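Local coordinates for protein alpha-galactosidase 1 (Saccharomyces cerevisiae, PDB 3LRM) that hydrolyses terminal, non-reducing alpha-D-galactose residues from alpha-D-galactosides such as galactose oligosaccharides and galactomannans, working as a secreted, glycosylated homotetramer, at residues A[119-124]-A[147-152]. The protein carries 2 engineered substitutions. Sequence-based numbering, arbitrary orientation.
Sequences YTCAGY and KYANCY. Engineered in segment 147-152: Ala-149 (natural residue Asp). With GLA (alpha-D-galactopyranose), chain K; FRU (beta-D-fructofuranose), chain B; GLC (alpha-D-glucopyranose), chain C.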
ATOM      1  N   TYR A 119     -12.736 -11.554  22.243  1.00 40.74           N
ATOM      2  CA  TYR A 119     -12.918 -10.773  23.446  1.00 40.66           C
ATOM      3  C   TYR A 119     -13.230  -9.336  23.069  1.00 40.62           C
ATOM      4  O   TYR A 119     -13.057  -8.943  21.918  1.00 40.92           O
ATOM      5  CB  TYR A 119     -11.661 -10.830  24.322  1.00 40.71           C
ATOM      6  CG  TYR A 119     -11.170 -12.232  24.621  1.00 41.06           C
ATOM      7  CD1 TYR A 119     -10.040 -12.740  23.982  1.00 41.03           C
ATOM      8  CD2 TYR A 119     -11.840 -13.055  25.535  1.00 41.03           C
ATOM      9  CE1 TYR A 119      -9.581 -14.024  24.248  1.00 41.56           C
ATOM     10  CE2 TYR A 119     -11.394 -14.345  25.805  1.00 41.05           C
ATOM     11  CZ  TYR A 119     -10.262 -14.823  25.160  1.00 41.74           C
ATOM     12  OH  TYR A 119      -9.801 -16.097  25.417  1.00 41.53           O
ATOM     13  N   THR A 120     -13.715  -8.560  24.031  1.00 40.48           N
ATOM     14  CA  THR A 120     -13.826  -7.117  23.862  1.00 40.35           C
ATOM     15  C   THR A 120     -12.462  -6.491  24.151  1.00 40.47           C
ATOM     16  O   THR A 120     -11.559  -7.155  24.660  1.00 40.70           O
ATOM     17  CB  THR A 120     -14.889  -6.497  24.789  1.00 40.34           C
ATOM     18  OG1 THR A 120     -14.465  -6.602  26.155  1.00 40.01           O
ATOM     19  CG2 THR A 120     -16.232  -7.178  24.610  1.00 39.93           C
ATOM     20  N   CYS A 121     -12.324  -5.213  23.828  1.00 40.58           N
ATOM     21  CA  CYS A 121     -11.050  -4.513  23.950  1.00 40.60           C
ATOM     22  C   CYS A 121     -10.510  -4.488  25.376  1.00 40.94           C
ATOM     23  O   CYS A 121      -9.310  -4.283  25.586  1.00 41.17           O
ATOM     24  CB  CYS A 121     -11.174  -3.101  23.373  1.00 40.48           C
ATOM     25  SG  CYS A 121     -11.714  -3.105  21.639  1.00 39.96           S
ATOM     26  N   ALA A 122     -11.392  -4.710  26.352  1.00 41.12           N
ATOM     27  CA  ALA A 122     -10.982  -4.803  27.757  1.00 41.14           C
ATOM     28  C   ALA A 122     -10.860  -6.245  28.260  1.00 41.15           C
ATOM     29  O   ALA A 122     -10.496  -6.473  29.414  1.00 41.48           O
ATOM     30  CB  ALA A 122     -11.920  -4.002  28.648  1.00 41.24           C
ATOM     31  N   GLY A 123     -11.167  -7.214  27.405  1.00 41.08           N
ATOM     32  CA  GLY A 123     -10.911  -8.619  27.723  1.00 41.14           C
ATOM     33  C   GLY A 123     -12.099  -9.451  28.148  1.00 41.17           C
ATOM     34  O   GLY A 123     -11.924 -10.554  28.669  1.00 41.16           O
ATOM     35  N   TYR A 124     -13.300  -8.929  27.910  1.00 41.18           N
ATOM     36  CA  TYR A 124     -14.549  -9.599  28.280  1.00 41.24           C
ATOM     37  C   TYR A 124     -15.105 -10.382  27.082  1.00 41.28           C
ATOM     38  O   TYR A 124     -14.641 -10.187  25.959  1.00 41.40           O
ATOM     39  CB  TYR A 124     -15.555  -8.565  28.804  1.00 41.23           C
ATOM     40  CG  TYR A 124     -15.072  -7.838  30.046  1.00 41.36           C
ATOM     41  CD1 TYR A 124     -14.077  -6.860  29.962  1.00 41.59           C
ATOM     42  CD2 TYR A 124     -15.597  -8.136  31.304  1.00 41.24           C
ATOM     43  CE1 TYR A 124     -13.618  -6.198  31.092  1.00 41.87           C
ATOM     44  CE2 TYR A 124     -15.148  -7.474  32.445  1.00 41.25           C
ATOM     45  CZ  TYR A 124     -14.162  -6.505  32.330  1.00 41.91           C
ATOM     46  OH  TYR A 124     -13.700  -5.846  33.448  1.00 42.42           O
ATOM     47  N   LYS A 147     -23.106  -0.790  19.827  1.00 39.14           N
ATOM     48  CA  LYS A 147     -21.766  -0.394  19.416  1.00 38.98           C
ATOM     49  C   LYS A 147     -20.927  -1.665  19.292  1.00 38.84           C
ATOM     50  O   LYS A 147     -20.727  -2.382  20.278  1.00 38.84           O
ATOM     51  CB  LYS A 147     -21.154   0.577  20.426  1.00 38.96           C
ATOM     52  CG  LYS A 147     -19.719   0.982  20.120  1.00 39.38           C
ATOM     53  CD  LYS A 147     -19.178   1.880  21.205  1.00 40.51           C
ATOM     54  CE  LYS A 147     -17.719   2.209  20.976  1.00 41.15           C
ATOM     55  NZ  LYS A 147     -17.226   3.187  21.992  1.00 41.31           N
ATOM     56  N   TYR A 148     -20.444  -1.941  18.083  1.00 38.55           N
ATOM     57  CA  TYR A 148     -19.841  -3.240  17.776  1.00 38.25           C
ATOM     58  C   TYR A 148     -18.370  -3.110  17.339  1.00 38.14           C
ATOM     59  O   TYR A 148     -18.082  -2.734  16.197  1.00 38.10           O
ATOM     60  CB  TYR A 148     -20.696  -3.957  16.724  1.00 38.11           C
ATOM     61  CG  TYR A 148     -20.529  -5.454  16.676  1.00 38.01           C
ATOM     62  CD1 TYR A 148     -20.509  -6.217  17.839  1.00 38.04           C
ATOM     63  CD2 TYR A 148     -20.407  -6.112  15.459  1.00 38.04           C
ATOM     64  CE1 TYR A 148     -20.359  -7.592  17.788  1.00 38.16           C
ATOM     65  CE2 TYR A 148     -20.256  -7.480  15.396  1.00 38.09           C
ATOM     66  CZ  TYR A 148     -20.240  -8.218  16.558  1.00 38.53           C
ATOM     67  OH  TYR A 148     -20.088  -9.586  16.487  1.00 39.07           O
ATOM     68  N   ALA A 149     -17.460  -3.435  18.262  1.00 37.85           N
ATOM     69  CA  ALA A 149     -16.030  -3.133  18.142  1.00 37.60           C
ATOM     70  C   ALA A 149     -15.244  -4.125  17.293  1.00 37.53           C
ATOM     71  O   ALA A 149     -15.823  -5.030  16.703  1.00 37.46           O
ATOM     72  CB  ALA A 149     -15.406  -2.993  19.515  1.00 37.58           C
ATOM     73  N   ASN A 150     -13.922  -3.947  17.247  1.00 37.51           N
ATOM     74  CA  ASN A 150     -13.051  -4.678  16.329  1.00 37.49           C
ATOM     75  C   ASN A 150     -11.862  -5.385  16.985  1.00 37.67           C
ATOM     76  O   ASN A 150     -10.916  -5.779  16.297  1.00 37.79           O
ATOM     77  CB  ASN A 150     -12.538  -3.727  15.240  1.00 37.36           C
ATOM     78  CG  ASN A 150     -11.968  -4.458  14.037  1.00 37.07           C
ATOM     79  OD1 ASN A 150     -12.448  -5.526  13.663  1.00 36.84           O
ATOM     80  ND2 ASN A 150     -10.940  -3.880  13.425  1.00 36.59           N
ATOM     81  N   CYS A 151     -11.903  -5.550  18.303  1.00 37.79           N
ATOM     82  CA  CYS A 151     -10.792  -6.172  19.023  1.00 37.95           C
ATOM     83  C   CYS A 151     -10.819  -7.698  18.968  1.00 37.98           C
ATOM     84  O   CYS A 151     -11.891  -8.317  19.028  1.00 37.94           O
ATOM     85  CB  CYS A 151     -10.781  -5.715  20.474  1.00 38.05           C
ATOM     86  SG  CYS A 151     -10.185  -4.039  20.682  1.00 38.84           S
ATOM     87  N   TYR A 152      -9.627  -8.290  18.858  1.00 37.84           N
ATOM     88  CA  TYR A 152      -9.435  -9.746  18.881  1.00 37.72           C
ATOM     89  C   TYR A 152     -10.285 -10.473  17.839  1.00 37.74           C
ATOM     90  O   TYR A 152     -11.000 -11.415  18.149  1.00 37.68           O
ATOM     91  CB  TYR A 152      -9.646 -10.304  20.301  1.00 37.57           C
ATOM     92  CG  TYR A 152      -8.788  -9.608  21.339  1.00 37.51           C
ATOM     93  CD1 TYR A 152      -9.333  -8.666  22.206  1.00 37.35           C
ATOM     94  CD2 TYR A 152      -7.428  -9.872  21.432  1.00 37.78           C
ATOM     95  CE1 TYR A 152      -8.548  -8.019  23.139  1.00 37.31           C
ATOM     96  CE2 TYR A 152      -6.634  -9.226  22.360  1.00 37.69           C
ATOM     97  CZ  TYR A 152      -7.200  -8.299  23.210  1.00 37.63           C
ATOM     98  OH  TYR A 152      -6.409  -7.659  24.140  1.00 37.84           O
TER
HETATM   99  C1  GLA K   3     -12.462   0.369  21.476  1.00 75.22           C
HETATM  100  C2  GLA K   3     -13.332   1.525  20.989  1.00 75.38           C
HETATM  101  C3  GLA K   3     -13.513   2.549  22.119  1.00 75.62           C
HETATM  102  C4  GLA K   3     -14.030   1.874  23.396  1.00 75.35           C
HETATM  103  C5  GLA K   3     -13.153   0.663  23.746  1.00 75.18           C
HETATM  104  C6  GLA K   3     -13.633  -0.091  24.983  1.00 74.93           C
HETATM  105  O2  GLA K   3     -12.730   2.121  19.835  1.00 75.00           O
HETATM  106  O3  GLA K   3     -14.398   3.601  21.716  1.00 75.82           O
HETATM  107  O4  GLA K   3     -15.393   1.476  23.201  1.00 74.84           O
HETATM  108  O5  GLA K   3     -13.090  -0.226  22.623  1.00 75.32           O
HETATM  109  O6  GLA K   3     -12.536  -0.741  25.633  1.00 74.60           O
HETATM  110  C1  FRU B   2      -7.560   1.859  26.339  1.00 77.32           C
HETATM  111  C2  FRU B   2      -7.757   0.430  25.809  1.00 77.54           C
HETATM  112  C3  FRU B   2      -9.030  -0.184  26.418  1.00 77.96           C
HETATM  113  C4  FRU B   2      -8.579  -1.310  27.329  1.00 78.13           C
HETATM  114  C5  FRU B   2      -7.062  -1.213  27.354  1.00 77.98           C
HETATM  115  C6  FRU B   2      -6.425  -2.594  27.223  1.00 78.06           C
HETATM  116  O1  FRU B   2      -8.710   2.671  26.194  1.00 76.21           O
HETATM  117  O2  FRU B   2      -7.715   0.488  24.379  1.00 76.75           O
HETATM  118  O3  FRU B   2      -9.960  -0.667  25.472  1.00 78.04           O
HETATM  119  O4  FRU B   2      -9.106  -1.112  28.622  1.00 78.47           O
HETATM  120  O5  FRU B   2      -6.674  -0.347  26.301  1.00 77.78           O
HETATM  121  O6  FRU B   2      -5.547  -2.684  26.119  1.00 77.95           O
HETATM  122  C1  GLC C   1      -7.831  -0.727  23.642  1.00 76.24           C
HETATM  123  C2  GLC C   1      -6.545  -1.139  22.899  1.00 75.88           C
HETATM  124  C3  GLC C   1      -6.301  -0.274  21.665  1.00 75.60           C
HETATM  125  C4  GLC C   1      -7.548  -0.271  20.790  1.00 75.41           C
HETATM  126  C5  GLC C   1      -8.753   0.210  21.599  1.00 75.56           C
HETATM  127  C6  GLC C   1     -10.017   0.195  20.739  1.00 75.62           C
HETATM  128  O2  GLC C   1      -5.414  -1.106  23.743  1.00 75.64           O
HETATM  129  O3  GLC C   1      -5.208  -0.777  20.936  1.00 75.23           O
HETATM  130  O4  GLC C   1      -7.335   0.565  19.682  1.00 75.35           O
HETATM  131  O5  GLC C   1      -8.930  -0.622  22.739  1.00 76.14           O
HETATM  132  O6  GLC C   1     -11.152   0.621  21.462  1.00 75.17           O
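Tyr-152 and Tyr-119 meet as a T-shaped aromatic pair in which the edge of the Tyr-119 ring is directed at the face of Tyr-152, the two planes lying at 83° and the ring centroids 5.9 Å apart. The CB of Tyr-152 points toward 119-124, and with CG anti to the carbonyl carbon (chi1 -54°) the ring brings its own edge to two backbone carbonyls: CD1 is 3.7 Å from Tyr-119 O, and CE1 comes within 3.5 Å of Thr-120 O. Apolar packing of Tyr-119 CB on Tyr-152 CD1, at 3.8 Å, adds to the pair. Ser-20 of the second subunit packs on both tyrosines, which places them at a subunit interface of the tetramer. One residue before Tyr-152 and two after Tyr-119, a disulfide makes the link covalent, Cys-121 SG to Cys-151 SG, with a chi3 of 100°, near the usual 90°. The bridge illustrates how a TIM barrel builds its active site from loops at the C-terminal ends of its strands: it ties the loop after strand 109-115 to the loop just beyond the neighbouring parallel strand, 145-149. Cys-121, its half on the turn, lines the raffinose pocket, with SG 3.3 Å from galactose O5 and CB 3.4 Å from both fructose O3 and glucose O5. Nearby, the engineered Ala-149, which replaces the aspartate nucleophile, has its CB 4.3 Å from Cys-121 SG. Farther back on the strand, the fully extended Lys-147 sends NZ to galactose O3 and O4, and the ammonium is also salt-bridged to the substrate-binding Asp-72. On the loop side, Thr-120 to Gly-123 form a type I turn, and Asp-73 is hydrogen-bonded to Thr-120 OG1 and Ala-122 N, fastening the disulfide-bearing turn to a second substrate-binding residue.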